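PDB 5CEC: Bd3459 from Bdellovibrio bacteriovorus, which is a predatory endopeptidase of the S13 family that probably cleaves peptidoglycan cross-links as a serine-type enzyme, bound here by its ankyrin-repeat immunity protein Bd3460. Local coordinates for residues K93-P98 and H107-R112; N101-I106 and I133-K138; E137-D142 and I211-I216. The protein carries 1 engineered substitution. All blocks are in the same frame, centred on the assembly; numbering follows the deposited sequence.

Contact 1 (K93-P98 and H107-R112); sequences KLHVTP and HIEGSR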
# COMPACT_ATOMS: atom_id res chain seq x y z
N LYS A 93 22.24 11.41 14.04
CA LYS A 93 23.32 12.34 14.33
C LYS A 93 24.59 11.94 13.60
O LYS A 93 24.93 10.76 13.50
CB LYS A 93 23.54 12.40 15.85
CG LYS A 93 22.35 13.01 16.58
CD LYS A 93 22.56 12.99 18.09
CE LYS A 93 21.59 13.94 18.77
NZ LYS A 93 21.89 14.10 20.22
N LEU A 94 25.25 12.92 13.02
CA LEU A 94 26.53 12.71 12.38
C LEU A 94 27.55 13.47 13.21
O LEU A 94 27.44 14.68 13.42
CB LEU A 94 26.50 13.26 10.96
CG LEU A 94 26.03 12.29 9.87
CD1 LEU A 94 24.57 11.96 10.03
CD2 LEU A 94 26.31 12.93 8.52
N HIS A 95 28.58 12.77 13.64
CA HIS A 95 29.68 13.35 14.39
C HIS A 95 30.82 13.56 13.41
O HIS A 95 31.35 12.59 12.91
CB HIS A 95 30.05 12.41 15.52
CG HIS A 95 28.94 12.17 16.48
ND1 HIS A 95 28.77 12.95 17.60
CD2 HIS A 95 27.91 11.28 16.48
CE1 HIS A 95 27.72 12.53 18.27
NE2 HIS A 95 27.17 11.53 17.62
N VAL A 96 31.10 14.82 13.10
CA VAL A 96 31.95 15.19 11.96
C VAL A 96 33.25 15.80 12.45
O VAL A 96 33.21 16.82 13.16
CB VAL A 96 31.23 16.20 11.03
CG1 VAL A 96 32.09 16.53 9.83
CG2 VAL A 96 29.86 15.65 10.60
N THR A 97 34.38 15.23 12.03
CA THR A 97 35.69 15.74 12.44
C THR A 97 36.58 15.98 11.21
O THR A 97 36.73 15.06 10.39
CB THR A 97 36.41 14.70 13.33
OG1 THR A 97 35.55 14.32 14.41
CG2 THR A 97 37.71 15.30 13.91
N PRO A 98 37.16 17.19 11.08
CA PRO A 98 38.07 17.41 9.94
C PRO A 98 39.35 16.59 10.08
O PRO A 98 39.79 16.32 11.20
CB PRO A 98 38.35 18.91 9.98
CG PRO A 98 37.94 19.37 11.31
CD PRO A 98 37.05 18.37 11.96
N HIS A 107 31.05 9.77 12.08
CA HIS A 107 30.39 8.66 12.76
C HIS A 107 28.89 8.90 12.77
O HIS A 107 28.45 9.95 13.22
CB HIS A 107 30.86 8.49 14.21
CG HIS A 107 30.09 7.45 14.97
ND1 HIS A 107 30.27 6.10 14.78
CD2 HIS A 107 29.14 7.57 15.93
CE1 HIS A 107 29.49 5.43 15.61
NE2 HIS A 107 28.78 6.30 16.30
N ILE A 108 28.11 7.95 12.26
CA ILE A 108 26.65 8.02 12.30
C ILE A 108 26.09 7.36 13.57
O ILE A 108 26.25 6.15 13.78
CB ILE A 108 26.00 7.38 11.06
CG1 ILE A 108 26.50 8.05 9.77
CG2 ILE A 108 24.49 7.48 11.16
CD1 ILE A 108 26.05 7.36 8.50
N GLU A 109 25.51 8.18 14.43
CA GLU A 109 24.80 7.74 15.60
C GLU A 109 23.35 7.62 15.18
O GLU A 109 22.64 8.62 14.98
CB GLU A 109 25.00 8.76 16.74
CG GLU A 109 24.14 8.49 17.97
CD GLU A 109 24.28 9.54 19.06
OE1 GLU A 109 25.05 10.51 18.88
OE2 GLU A 109 23.60 9.42 20.10
N GLY A 110 22.90 6.38 14.97
CA GLY A 110 21.59 6.17 14.39
C GLY A 110 20.43 6.49 15.31
O GLY A 110 20.58 6.57 16.52
N SER A 111 19.27 6.66 14.70
CA SER A 111 18.03 6.93 15.38
C SER A 111 16.98 5.82 15.19
O SER A 111 15.85 5.98 15.63
CB SER A 111 17.42 8.24 14.86
OG SER A 111 17.16 8.14 13.48
N ARG A 112 17.33 4.75 14.47
CA ARG A 112 16.38 3.72 14.04
C ARG A 112 15.27 4.26 13.14
O ARG A 112 14.20 3.70 13.01
CB ARG A 112 15.80 2.95 15.23
CG ARG A 112 16.86 2.40 16.16
CD ARG A 112 16.32 1.30 17.08
NE ARG A 112 16.05 0.07 16.35
CZ ARG A 112 16.96 -0.85 16.02
NH1 ARG A 112 18.24 -0.71 16.39
NH2 ARG A 112 16.56 -1.91 15.32

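Contact 2 (N101-I106 and I133-K138); sequences NGSYDI and ITKIEK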
# COMPACT_ATOMS: atom_id res chain seq x y z
N ASN A 101 44.05 16.02 5.67
CA ASN A 101 44.07 16.15 4.19
C ASN A 101 42.85 16.86 3.54
O ASN A 101 42.64 16.72 2.32
CB ASN A 101 44.29 14.76 3.54
CG ASN A 101 43.15 13.78 3.81
OD1 ASN A 101 42.15 14.13 4.43
ND2 ASN A 101 43.30 12.54 3.34
N GLY A 102 42.06 17.60 4.32
CA GLY A 102 40.85 18.28 3.82
C GLY A 102 39.60 17.41 3.74
O GLY A 102 38.53 17.84 3.26
N SER A 103 39.72 16.18 4.20
CA SER A 103 38.58 15.28 4.28
C SER A 103 37.97 15.37 5.69
O SER A 103 38.34 16.25 6.51
CB SER A 103 39.00 13.85 3.96
OG SER A 103 39.68 13.79 2.71
N TYR A 104 37.00 14.49 5.93
CA TYR A 104 36.32 14.42 7.22
C TYR A 104 36.17 12.98 7.64
O TYR A 104 36.02 12.10 6.78
CB TYR A 104 34.95 15.05 7.14
CG TYR A 104 35.00 16.52 6.89
CD1 TYR A 104 35.08 17.03 5.59
CD2 TYR A 104 35.00 17.43 7.94
CE1 TYR A 104 35.13 18.39 5.35
CE2 TYR A 104 35.06 18.79 7.70
CZ TYR A 104 35.13 19.26 6.40
OH TYR A 104 35.19 20.62 6.17
N ASP A 105 36.22 12.75 8.94
CA ASP A 105 35.74 11.51 9.54
C ASP A 105 34.33 11.74 10.02
O ASP A 105 34.02 12.80 10.59
CB ASP A 105 36.60 11.08 10.74
CG ASP A 105 37.97 10.56 10.33
OD1 ASP A 105 38.17 10.15 9.17
OD2 ASP A 105 38.84 10.57 11.23
N ILE A 106 33.46 10.75 9.80
CA ILE A 106 32.06 10.87 10.19
C ILE A 106 31.62 9.62 10.89
O ILE A 106 31.75 8.53 10.34
CB ILE A 106 31.13 11.17 9.02
CG1 ILE A 106 31.54 12.49 8.36
CG2 ILE A 106 29.68 11.25 9.50
CD1 ILE A 106 30.66 12.91 7.21
N ILE A 133 31.34 18.95 2.21
CA ILE A 133 31.87 17.64 2.54
C ILE A 133 31.72 16.79 1.29
O ILE A 133 30.60 16.47 0.88
CB ILE A 133 31.16 17.02 3.75
CG1 ILE A 133 31.30 17.93 4.96
CG2 ILE A 133 31.76 15.65 4.02
CD1 ILE A 133 30.50 17.51 6.17
N THR A 134 32.84 16.47 0.66
CA THR A 134 32.86 15.65 -0.55
C THR A 134 33.69 14.39 -0.42
O THR A 134 33.55 13.47 -1.24
CB THR A 134 33.43 16.44 -1.76
OG1 THR A 134 34.74 16.90 -1.44
CG2 THR A 134 32.55 17.60 -2.08
N LYS A 135 34.59 14.37 0.56
CA LYS A 135 35.47 13.25 0.81
C LYS A 135 35.39 12.91 2.27
O LYS A 135 35.63 13.77 3.11
CB LYS A 135 36.91 13.62 0.44
CG LYS A 135 37.14 13.70 -1.06
CD LYS A 135 38.45 14.40 -1.42
CE LYS A 135 38.44 14.94 -2.85
NZ LYS A 135 37.48 16.07 -3.06
N ILE A 136 35.09 11.65 2.54
CA ILE A 136 35.04 11.10 3.88
C ILE A 136 36.14 10.06 3.98
O ILE A 136 36.22 9.12 3.18
CB ILE A 136 33.68 10.45 4.19
CG1 ILE A 136 32.57 11.50 4.09
CG2 ILE A 136 33.69 9.80 5.57
CD1 ILE A 136 31.16 10.94 4.06
N GLU A 137 36.99 10.21 4.98
CA GLU A 137 38.09 9.29 5.17
C GLU A 137 37.58 8.04 5.86
O GLU A 137 37.61 6.97 5.28
CB GLU A 137 39.20 9.97 5.99
CG GLU A 137 40.42 9.11 6.17
CD GLU A 137 41.10 8.82 4.85
OE1 GLU A 137 41.49 9.80 4.13
OE2 GLU A 137 41.23 7.62 4.53
N LYS A 138 37.03 8.18 7.06
CA LYS A 138 36.49 7.08 7.81
C LYS A 138 35.02 7.39 8.09
O LYS A 138 34.68 8.40 8.69
CB LYS A 138 37.29 6.85 9.08
CG LYS A 138 36.85 5.64 9.87
CD LYS A 138 37.83 5.26 10.97
CE LYS A 138 37.94 6.34 12.04
NZ LYS A 138 38.77 5.87 13.19
O HOH W 1 42.43 11.74 6.27
O HOH W 2 35.54 16.88 1.88

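Contact 3 (E137-D142 and I211-I216); sequences EKLTFD and IDVRTI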
# COMPACT_ATOMS: atom_id res chain seq x y z
N GLU A 137 36.99 10.21 4.98
CA GLU A 137 38.09 9.29 5.17
C GLU A 137 37.58 8.04 5.86
O GLU A 137 37.61 6.97 5.28
CB GLU A 137 39.20 9.97 5.99
CG GLU A 137 40.42 9.11 6.17
CD GLU A 137 41.10 8.82 4.85
OE1 GLU A 137 41.49 9.80 4.13
OE2 GLU A 137 41.23 7.62 4.53
N LYS A 138 37.03 8.18 7.06
CA LYS A 138 36.49 7.08 7.81
C LYS A 138 35.02 7.39 8.09
O LYS A 138 34.68 8.40 8.69
CB LYS A 138 37.29 6.85 9.08
CG LYS A 138 36.85 5.64 9.87
CD LYS A 138 37.83 5.26 10.97
CE LYS A 138 37.94 6.34 12.04
NZ LYS A 138 38.77 5.87 13.19
N LEU A 139 34.15 6.53 7.57
CA LEU A 139 32.74 6.55 7.87
C LEU A 139 32.41 5.40 8.79
O LEU A 139 32.57 4.25 8.41
CB LEU A 139 31.90 6.48 6.60
CG LEU A 139 30.39 6.47 6.78
CD1 LEU A 139 29.92 7.77 7.45
CD2 LEU A 139 29.67 6.25 5.46
N THR A 140 31.93 5.70 9.98
CA THR A 140 31.52 4.65 10.91
C THR A 140 30.07 4.85 11.28
O THR A 140 29.51 5.89 11.03
CB THR A 140 32.43 4.56 12.16
OG1 THR A 140 32.28 5.73 12.95
CG2 THR A 140 33.87 4.36 11.76
N PHE A 141 29.46 3.81 11.84
CA PHE A 141 28.03 3.82 12.14
C PHE A 141 27.74 2.84 13.27
O PHE A 141 28.47 1.85 13.44
CB PHE A 141 27.20 3.47 10.91
CG PHE A 141 27.43 2.06 10.42
CD1 PHE A 141 28.48 1.75 9.57
CD2 PHE A 141 26.63 1.02 10.86
CE1 PHE A 141 28.73 0.46 9.18
CE2 PHE A 141 26.88 -0.27 10.48
CZ PHE A 141 27.92 -0.55 9.64
N ASP A 142 26.69 3.13 14.04
CA ASP A 142 26.31 2.27 15.17
C ASP A 142 25.11 1.39 14.82
O ASP A 142 24.61 1.33 13.69
CB ASP A 142 26.12 3.09 16.47
CG ASP A 142 24.88 3.94 16.48
OD1 ASP A 142 23.97 3.78 15.63
OD2 ASP A 142 24.82 4.80 17.39
N ILE A 211 29.90 11.86 -3.39
CA ILE A 211 30.71 11.67 -2.19
C ILE A 211 31.77 10.60 -2.49
O ILE A 211 31.53 9.69 -3.27
CB ILE A 211 29.76 11.28 -1.00
CG1 ILE A 211 30.42 11.44 0.35
CG2 ILE A 211 29.23 9.87 -1.11
CD1 ILE A 211 30.48 12.88 0.80
N ASP A 212 32.95 10.72 -1.87
CA ASP A 212 33.96 9.67 -1.91
C ASP A 212 34.18 9.22 -0.48
O ASP A 212 34.38 10.05 0.38
CB ASP A 212 35.27 10.21 -2.51
CG ASP A 212 35.48 9.74 -3.93
OD1 ASP A 212 36.02 8.62 -4.09
OD2 ASP A 212 35.11 10.49 -4.86
N VAL A 213 34.13 7.92 -0.23
CA VAL A 213 34.33 7.35 1.10
C VAL A 213 35.46 6.31 1.05
O VAL A 213 35.38 5.36 0.27
CB VAL A 213 33.07 6.67 1.65
CG1 VAL A 213 33.31 6.20 3.06
CG2 VAL A 213 31.87 7.61 1.57
N ARG A 214 36.49 6.46 1.90
CA ARG A 214 37.63 5.55 1.82
C ARG A 214 37.41 4.28 2.64
O ARG A 214 37.55 3.18 2.09
CB ARG A 214 38.95 6.21 2.22
CG ARG A 214 40.15 5.28 1.95
CD ARG A 214 41.48 6.00 1.81
NE ARG A 214 41.50 6.97 0.73
CZ ARG A 214 42.42 7.93 0.59
NH1 ARG A 214 43.40 8.09 1.48
NH2 ARG A 214 42.34 8.77 -0.45
N THR A 215 37.08 4.43 3.92
CA THR A 215 36.96 3.30 4.85
C THR A 215 35.61 3.37 5.53
O THR A 215 35.18 4.44 5.94
CB THR A 215 38.05 3.37 5.96
OG1 THR A 215 39.32 3.41 5.33
CG2 THR A 215 37.96 2.18 6.89
N ILE A 216 34.96 2.23 5.66
CA ILE A 216 33.65 2.13 6.31
C ILE A 216 33.69 1.03 7.35
O ILE A 216 34.10 -0.10 7.03
CB ILE A 216 32.53 1.86 5.29
CG1 ILE A 216 32.52 2.95 4.22
CG2 ILE A 216 31.17 1.74 6.00
CD1 ILE A 216 31.61 2.71 3.05

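Contact 1 (K93-P98 and H107-R112)
The imidazole of H95 is met at its edge: H107 O lies there, close to the ring plane, while NE2 at the far end of the ring gives a hydrogen bond of 2.7 Å to OE1 of E109. That oxygen sits almost exactly in the ring plane and accepts through its anti lone pair, and ring and carboxylate are only 13° apart, so the two flat groups are nearly coplanar. The H107 ring presents an edge to H95, CD2 to CD2 at 3.9 Å; the two imidazoles stand oblique at 40°. ND1 of H107 is held by the hydroxyl of T140, and F224 stacks on the H107 ring and also meets that of H95. The carboxylate reaches H95 because the E109 side chain runs out fully extended, with CG anti to the backbone N (chi1 173°). K93 lies alongside it and points the same way, its CD 3.6 Å from E109 OE1; its ammonium stops short of contact, but its positive charge may still steady the carboxylate. The backbone beneath is a worked example of antiparallel pairing. K93 with E109 and H95 with H107 are hydrogen-bonded pairs, the latter with H95 N to H107 O at 2.9 Å, and they flank the non-hydrogen-bonded pair L94 with I108. The polar side chains thus share one face, whereas L94 and I108 meet on the reverse, CG to CG1 at 4.3 Å. A sulfate, probably from the crystallisation medium, lies beside H95. In the wider fold this is the hairpin of strands 91-98 and 104-109 inside a mixed sheet: L94 packs on L124 and L128 of helix 118-130, strand 231-236 borders strand 91-98, and strand 135-141 borders strand 104-109.

Contact 2 (N101-I106 and I133-K138)
Main-chain bonds carry the join between Y104 and its neighbours across the sheet: E137 N donates to Y104 O at 2.8 Å, and with a longer bond from Y104 N to K135 O this makes the single parallel bridge of Y104 with I136. The chain turns a corner at E137; past it, two residues on from Y104, the nearly straight bond of I106 N to K138 O at 2.9 Å takes up the pairing again, and side-chain bonds add to it. OD1 of D105 receives a weak bond from K138 N and lies 3.3 Å from E137 CB. At the loop end, ND2 of N101 makes a weak bond of 3.4 Å to E137 OE1, and a water donates to E137 OE1 and, weakly, to N101 OD1. With CG between its backbone N and carbonyl carbon (chi1 65°), N101 folds its amide back over its own loop, where OD1 accepts from S103 N, an Asx turn, and from S103 OG, both on one face of the amide; T99 adds a further hydroxyl. Beyond this polar rim, I133 CG1 lies over one face of the Y104 ring, 4.1 Å from its centroid, in a CH-pi contact. Deeper in, I106 and I136 touch end to end, CD1 to CD1 at 3.7 Å. L128 of helix 118-130 covers I106 and I133, as expected of a beta-alpha-beta crossover. Chemically, the contact rests mainly on backbone bonds and apolar packing, with weak side-chain bonds at its rim. The D105 and E137 carboxylates would probably repel mildly, offset by K138 near D105 and R214 near E137.

Contact 3 (E137-D142 and I211-I216)
Two side chains with the same first torsion, E137 and R214 (chi1 -172° in the arginine), have CG anti to the backbone N and run side by side in one direction; bends at chi2 in the glutamate and at chi3 in the arginine then bring carboxylate and guanidinium together. The resulting salt bridge is long, E137 OE1 to R214 NH1 at 3.7 Å. OE1, which N101 shares through a weak bond, lies over a face of the guanidinium, whose plane is turned 74° from the carboxylate, so no N-H of R214 points at the oxygen and their attraction is one of charge alone. E137 OE2 instead rests against the arginine's aliphatic stem, 3.2 Å from R214 CD. Much firmer is the parallel backbone pairing beside it. T215 N donates to E137 O at 2.9 Å, and T215 O accepts from L139 N at 2.8 Å, so that T215 bonds to residues on either side of K138, its partner in the register. The side chains of K138 and T215 occupy the more exposed face. On the other face L139 CB packs against V213 CG1 at 3.8 Å and, less closely, against CG1 of I216, while CG2 of I216 comes to the edge of the F141 ring, 4.2 Å from CE1. L178 of helix 167-182 touches both F141 and I216 on this apolar side. The short strands 138-141 and 212-216 are inclined at 40°. Parallel pairing with a helix over the apolar face is typical of the alpha/beta part of a mixed sheet, of which strand 212-218 is one of the two edge strands within this chain.

Overall arrangement
All three contacts belong to one mixed sheet and run across it in order: contact 1 pairs strands 91-98 and 104-109, contact 2 pairs 104-109 with 135-141, and contact 3 adds 212-218 at the margin. Strands 104-109 and 135-141 therefore each serve two contacts, and E137 and K138 are common to contacts 2 and 3. Contact 1 is the buried one, antiparallel, its polar face carrying a histidine-carboxylate hydrogen bond. The other two are parallel and partly exposed, and their charged groups meet weakly or at long range near the surface. Backbone bonds knit them together, T97 O with D105 N between contacts 1 and 2, and I108 N with T140 O between contacts 1 and 3.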